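Local coordinates for protein TETR family transcriptional repressor LFRR (Mycobacterium smegmatis, PDB 2V57) that represses transcription of the lfrRA efflux-pump operon by binding directly to the promoter region of lfrR-lfrA, at residues Y52-E55 against R56-L60; A154-Q157 against A158-A162. All blocks are in the same frame, centred on the assembly; numbering follows the deposited sequence.

Interaction 1 (Y52-E55 against R56-L60); sequences YYPE and RTDLL. With SO4 (sulfate ion), chain G.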
loop_
_atom_site.group_PDB
_atom_site.type_symbol
_atom_site.label_atom_id
_atom_site.label_comp_id
_atom_site.label_asym_id
_atom_site.label_seq_id
_atom_site.Cartn_x
_atom_site.Cartn_y
_atom_site.Cartn_z
ATOM N N TYR B 52 -3.959 6.490 28.282
ATOM C CA TYR B 52 -4.848 6.338 27.129
ATOM C C TYR B 52 -4.441 5.146 26.254
ATOM O O TYR B 52 -5.285 4.340 25.834
ATOM C CB TYR B 52 -4.879 7.624 26.300
ATOM C CG TYR B 52 -5.623 8.749 26.978
ATOM C CD1 TYR B 52 -6.827 9.229 26.470
ATOM C CD2 TYR B 52 -5.127 9.322 28.142
ATOM C CE1 TYR B 52 -7.505 10.265 27.101
ATOM C CE2 TYR B 52 -5.806 10.334 28.782
ATOM C CZ TYR B 52 -6.990 10.804 28.261
ATOM O OH TYR B 52 -7.642 11.829 28.912
ATOM N N TYR B 53 -3.142 5.048 25.982
ATOM C CA TYR B 53 -2.595 3.953 25.194
ATOM C C TYR B 53 -1.347 3.416 25.903
ATOM O O TYR B 53 -0.303 4.056 25.880
ATOM C CB TYR B 53 -2.280 4.444 23.779
ATOM C CG TYR B 53 -3.469 5.149 23.163
ATOM C CD1 TYR B 53 -4.503 4.413 22.610
ATOM C CD2 TYR B 53 -3.574 6.552 23.167
ATOM C CE1 TYR B 53 -5.613 5.023 22.077
ATOM C CE2 TYR B 53 -4.692 7.183 22.608
ATOM C CZ TYR B 53 -5.706 6.399 22.062
ATOM O OH TYR B 53 -6.838 6.959 21.503
ATOM N N PRO B 54 -1.467 2.248 26.570
ATOM C CA PRO B 54 -0.372 1.743 27.416
ATOM C C PRO B 54 0.886 1.426 26.613
ATOM O O PRO B 54 1.987 1.551 27.129
ATOM C CB PRO B 54 -0.950 0.455 28.027
ATOM C CG PRO B 54 -2.428 0.622 27.951
ATOM C CD PRO B 54 -2.686 1.430 26.692
ATOM N N GLU B 55 0.706 0.999 25.370
ATOM C CA GLU B 55 1.818 0.680 24.490
ATOM C C GLU B 55 1.594 1.333 23.136
ATOM O O GLU B 55 0.460 1.627 22.749
ATOM C CB GLU B 55 1.972 -0.833 24.339
ATOM C CG GLU B 55 2.494 -1.498 25.612
ATOM C CD GLU B 55 2.836 -2.965 25.424
ATOM O OE1 GLU B 55 3.882 -3.401 25.953
ATOM O OE2 GLU B 55 2.060 -3.679 24.750
ATOM N N ARG B 56 2.682 1.560 22.415
ATOM C CA ARG B 56 2.622 2.197 21.114
ATOM C C ARG B 56 1.654 1.477 20.181
ATOM O O ARG B 56 0.877 2.110 19.448
ATOM C CB ARG B 56 4.020 2.196 20.494
ATOM C CG ARG B 56 4.150 3.028 19.257
ATOM C CD ARG B 56 5.630 3.178 18.908
ATOM N NE ARG B 56 5.847 4.028 17.749
ATOM C CZ ARG B 56 5.737 3.609 16.492
ATOM N NH1 ARG B 56 5.410 2.351 16.243
ATOM N NH2 ARG B 56 5.964 4.445 15.488
ATOM N N THR B 57 1.713 0.148 20.196
ATOM C CA THR B 57 0.860 -0.658 19.329
ATOM C C THR B 57 -0.636 -0.387 19.578
ATOM O O THR B 57 -1.444 -0.474 18.647
ATOM C CB THR B 57 1.184 -2.182 19.427
ATOM O OG1 THR B 57 0.764 -2.840 18.221
ATOM C CG2 THR B 57 0.492 -2.836 20.637
ATOM N N ASP B 58 -1.000 -0.040 20.816
ATOM C CA ASP B 58 -2.398 0.287 21.149
ATOM C C ASP B 58 -2.810 1.596 20.475
ATOM O O ASP B 58 -3.959 1.758 20.057
ATOM C CB ASP B 58 -2.600 0.441 22.659
ATOM C CG ASP B 58 -2.237 -0.816 23.439
ATOM O OD1 ASP B 58 -2.632 -1.925 23.016
ATOM O OD2 ASP B 58 -1.574 -0.692 24.493
ATOM N N LEU B 59 -1.868 2.535 20.388
ATOM C CA LEU B 59 -2.143 3.807 19.726
ATOM C C LEU B 59 -2.304 3.571 18.229
ATOM O O LEU B 59 -3.200 4.141 17.593
ATOM C CB LEU B 59 -1.057 4.853 20.011
ATOM C CG LEU B 59 -1.154 6.142 19.185
ATOM C CD1 LEU B 59 -2.480 6.858 19.411
ATOM C CD2 LEU B 59 -0.001 7.067 19.509
ATOM N N LEU B 60 -1.476 2.685 17.682
ATOM C CA LEU B 60 -1.506 2.402 16.252
ATOM C C LEU B 60 -2.853 1.818 15.826
ATOM O O LEU B 60 -3.408 2.201 14.791
ATOM C CB LEU B 60 -0.353 1.452 15.876
ATOM C CG LEU B 60 0.943 2.049 15.304
ATOM C CD1 LEU B 60 1.297 3.417 15.884
ATOM C CD2 LEU B 60 2.129 1.063 15.421
HETATM S S SO4 G . -9.598 4.387 21.238
HETATM O O1 SO4 G . -9.854 3.622 20.031
HETATM O O2 SO4 G . -9.082 5.708 20.931
HETATM O O3 SO4 G . -10.828 4.549 22.027
HETATM O O4 SO4 G . -8.603 3.641 22.013
#
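One face of the Y53 ring carries CD1 of L59, which stands 4.0 Å from the ring centroid and 15° off the normal, a CH-pi contact displaced toward the CD2-CE2 rim. At the ring's edge, in its plane, lies O2 of a sulfate ion, which takes a hydrogen bond of 2.6 Å from Y53 OH. With CG anti to the backbone N (chi1 171°), the L59 side chain runs across the ring, and its CB sits against Y53 CG and CB. L59 also reaches L35 and I38 of helix 35-42, so the ring and leucine join the helix-turn-helix to the start of helix 56-77.

E55 is the N-cap residue of that helix. Its carbonyl O accepts the backbone N of D58 at 2.9 Å, and a weak, longer bond from L59 N. In return, D58 OD2 receives E55 N at 3.0 Å, on the anti side of the carboxylate and 26° out of its plane. The same oxygen lies 3.3 Å from P54 CD, the proline crossing the aspartate at about a right angle.

The D58 carboxylate thus ties the incoming loop to the first turn. R16 and R65 also bind the sulfate, probably a crystallisation ion; two arginines and a tyrosine hydroxyl make a setting well suited to an anion.

Interaction 2 (A154-Q157 against A158-A162); sequences ALMQ and AGYEA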
loop_
_atom_site.group_PDB
_atom_site.type_symbol
_atom_site.label_atom_id
_atom_site.label_comp_id
_atom_site.label_asym_id
_atom_site.label_seq_id
_atom_site.Cartn_x
_atom_site.Cartn_y
_atom_site.Cartn_z
ATOM N N ALA B 154 -5.614 1.466 -4.173
ATOM C CA ALA B 154 -4.236 1.543 -4.644
ATOM C C ALA B 154 -3.982 2.871 -5.360
ATOM O O ALA B 154 -2.931 3.499 -5.179
ATOM C CB ALA B 154 -3.880 0.349 -5.525
ATOM N N LEU B 155 -4.957 3.307 -6.156
ATOM C CA LEU B 155 -4.835 4.557 -6.861
ATOM C C LEU B 155 -4.868 5.715 -5.865
ATOM O O LEU B 155 -4.162 6.692 -6.047
ATOM C CB LEU B 155 -5.931 4.727 -7.917
ATOM C CG LEU B 155 -5.889 3.871 -9.184
ATOM C CD1 LEU B 155 -7.138 4.113 -10.045
ATOM C CD2 LEU B 155 -4.651 4.180 -9.984
ATOM N N MET B 156 -5.706 5.621 -4.837
ATOM C CA MET B 156 -5.734 6.663 -3.820
ATOM C C MET B 156 -4.343 6.823 -3.212
ATOM O O MET B 156 -3.883 7.934 -2.979
ATOM C CB MET B 156 -6.755 6.372 -2.723
ATOM C CG MET B 156 -8.228 6.501 -3.161
ATOM S SD MET B 156 -8.643 8.116 -3.849
ATOM C CE MET B 156 -7.865 9.195 -2.639
ATOM N N GLN B 157 -3.673 5.711 -2.960
ATOM C CA GLN B 157 -2.362 5.795 -2.322
ATOM C C GLN B 157 -1.285 6.306 -3.272
ATOM O O GLN B 157 -0.344 6.982 -2.844
ATOM C CB GLN B 157 -2.005 4.474 -1.675
ATOM C CG GLN B 157 -2.980 4.184 -0.536
ATOM C CD GLN B 157 -2.778 2.832 0.069
ATOM O OE1 GLN B 157 -1.918 2.653 0.935
ATOM N NE2 GLN B 157 -3.566 1.858 -0.380
ATOM N N ALA B 158 -1.443 6.030 -4.565
ATOM C CA ALA B 158 -0.598 6.677 -5.557
ATOM C C ALA B 158 -0.810 8.190 -5.433
ATOM O O ALA B 158 0.129 8.983 -5.588
ATOM C CB ALA B 158 -0.953 6.204 -6.948
ATOM N N GLY B 159 -2.060 8.573 -5.170
ATOM C CA GLY B 159 -2.410 9.963 -4.957
ATOM C C GLY B 159 -1.719 10.560 -3.741
ATOM O O GLY B 159 -1.163 11.645 -3.836
ATOM N N TYR B 160 -1.758 9.876 -2.595
ATOM C CA TYR B 160 -1.063 10.412 -1.416
ATOM C C TYR B 160 0.435 10.551 -1.662
ATOM O O TYR B 160 1.069 11.494 -1.180
ATOM C CB TYR B 160 -1.281 9.562 -0.164
ATOM C CG TYR B 160 -2.727 9.317 0.179
ATOM C CD1 TYR B 160 -3.581 10.371 0.492
ATOM C CD2 TYR B 160 -3.234 8.027 0.206
ATOM C CE1 TYR B 160 -4.900 10.137 0.806
ATOM C CE2 TYR B 160 -4.550 7.785 0.510
ATOM C CZ TYR B 160 -5.384 8.844 0.803
ATOM O OH TYR B 160 -6.698 8.597 1.113
ATOM N N GLU B 161 1.008 9.597 -2.387
ATOM C CA GLU B 161 2.438 9.625 -2.685
ATOM C C GLU B 161 2.766 10.803 -3.579
ATOM O O GLU B 161 3.742 11.521 -3.343
ATOM C CB GLU B 161 2.887 8.332 -3.370
ATOM C CG GLU B 161 2.504 7.061 -2.645
ATOM C CD GLU B 161 3.563 6.591 -1.685
ATOM O OE1 GLU B 161 4.168 7.446 -1.003
ATOM O OE2 GLU B 161 3.792 5.360 -1.617
ATOM N N ALA B 162 1.961 10.993 -4.622
ATOM C CA ALA B 162 2.167 12.097 -5.549
ATOM C C ALA B 162 2.090 13.430 -4.806
ATOM O O ALA B 162 2.814 14.377 -5.126
ATOM C CB ALA B 162 1.137 12.055 -6.670
#
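M156 bends at chi2 (-56°) and again at chi3, and these bends of the side chain bring CE to 4.0 Å from Y160 OH, while M156 CB lies 4.2 Å from Y160 CE2. The two residues are one turn apart on helix 147-164, an i to i+4 pair in the ligand-binding and dimerisation part of this TetR-family repressor. Y160 has CG anti to its own carbonyl carbon (chi1 -54°), which swings the ring back over the preceding turn. M156 O lies over one ring face, toward the rim, 3.3 Å from Y160 CD2. That oxygen already accepts the backbone N-H of Y160, with N at 2.9 Å, so one residue meets the same carbonyl with both its amide and its ring.

Q157 approaches the ring differently: its CG lies at the edge, in plane, 3.9 Å from Y160 CD2, and the amide plane is turned 60° from the ring. The glutamine OE1 is hydrogen-bonded to Y108 OH of the second subunit, while NE2 bonds to W153 O. Q157 and A154 also pack on their counterparts in that subunit, putting this side of the helix in the dimer interface. M156 turns instead to helices 85-97 and 169-182 of its own chain.

At the ring's far end, Y160 OH is hydrogen-bonded to the backbone O of Q96, fastening the tyrosine to helix 85-97.

In the fold
Interaction 1 comes first along the chain, where the loop after helix 46-52 enters helix 56-77; interaction 2 follows much later, wholly within helix 147-164. Their centres are 27 Å apart, on opposite sides of the chain's centre, and their nearest atoms stay about 14 Å from each other. They share no helix. The first belongs to the DNA-binding end, and its helix 56-77 leads from the helix-turn-helix toward the rest of the molecule; the second lies in the all-helical body, against the second subunit. Together they mark the two-part plan of a TetR-family repressor, in which DNA reading and dimerisation occupy separate regions of one chain.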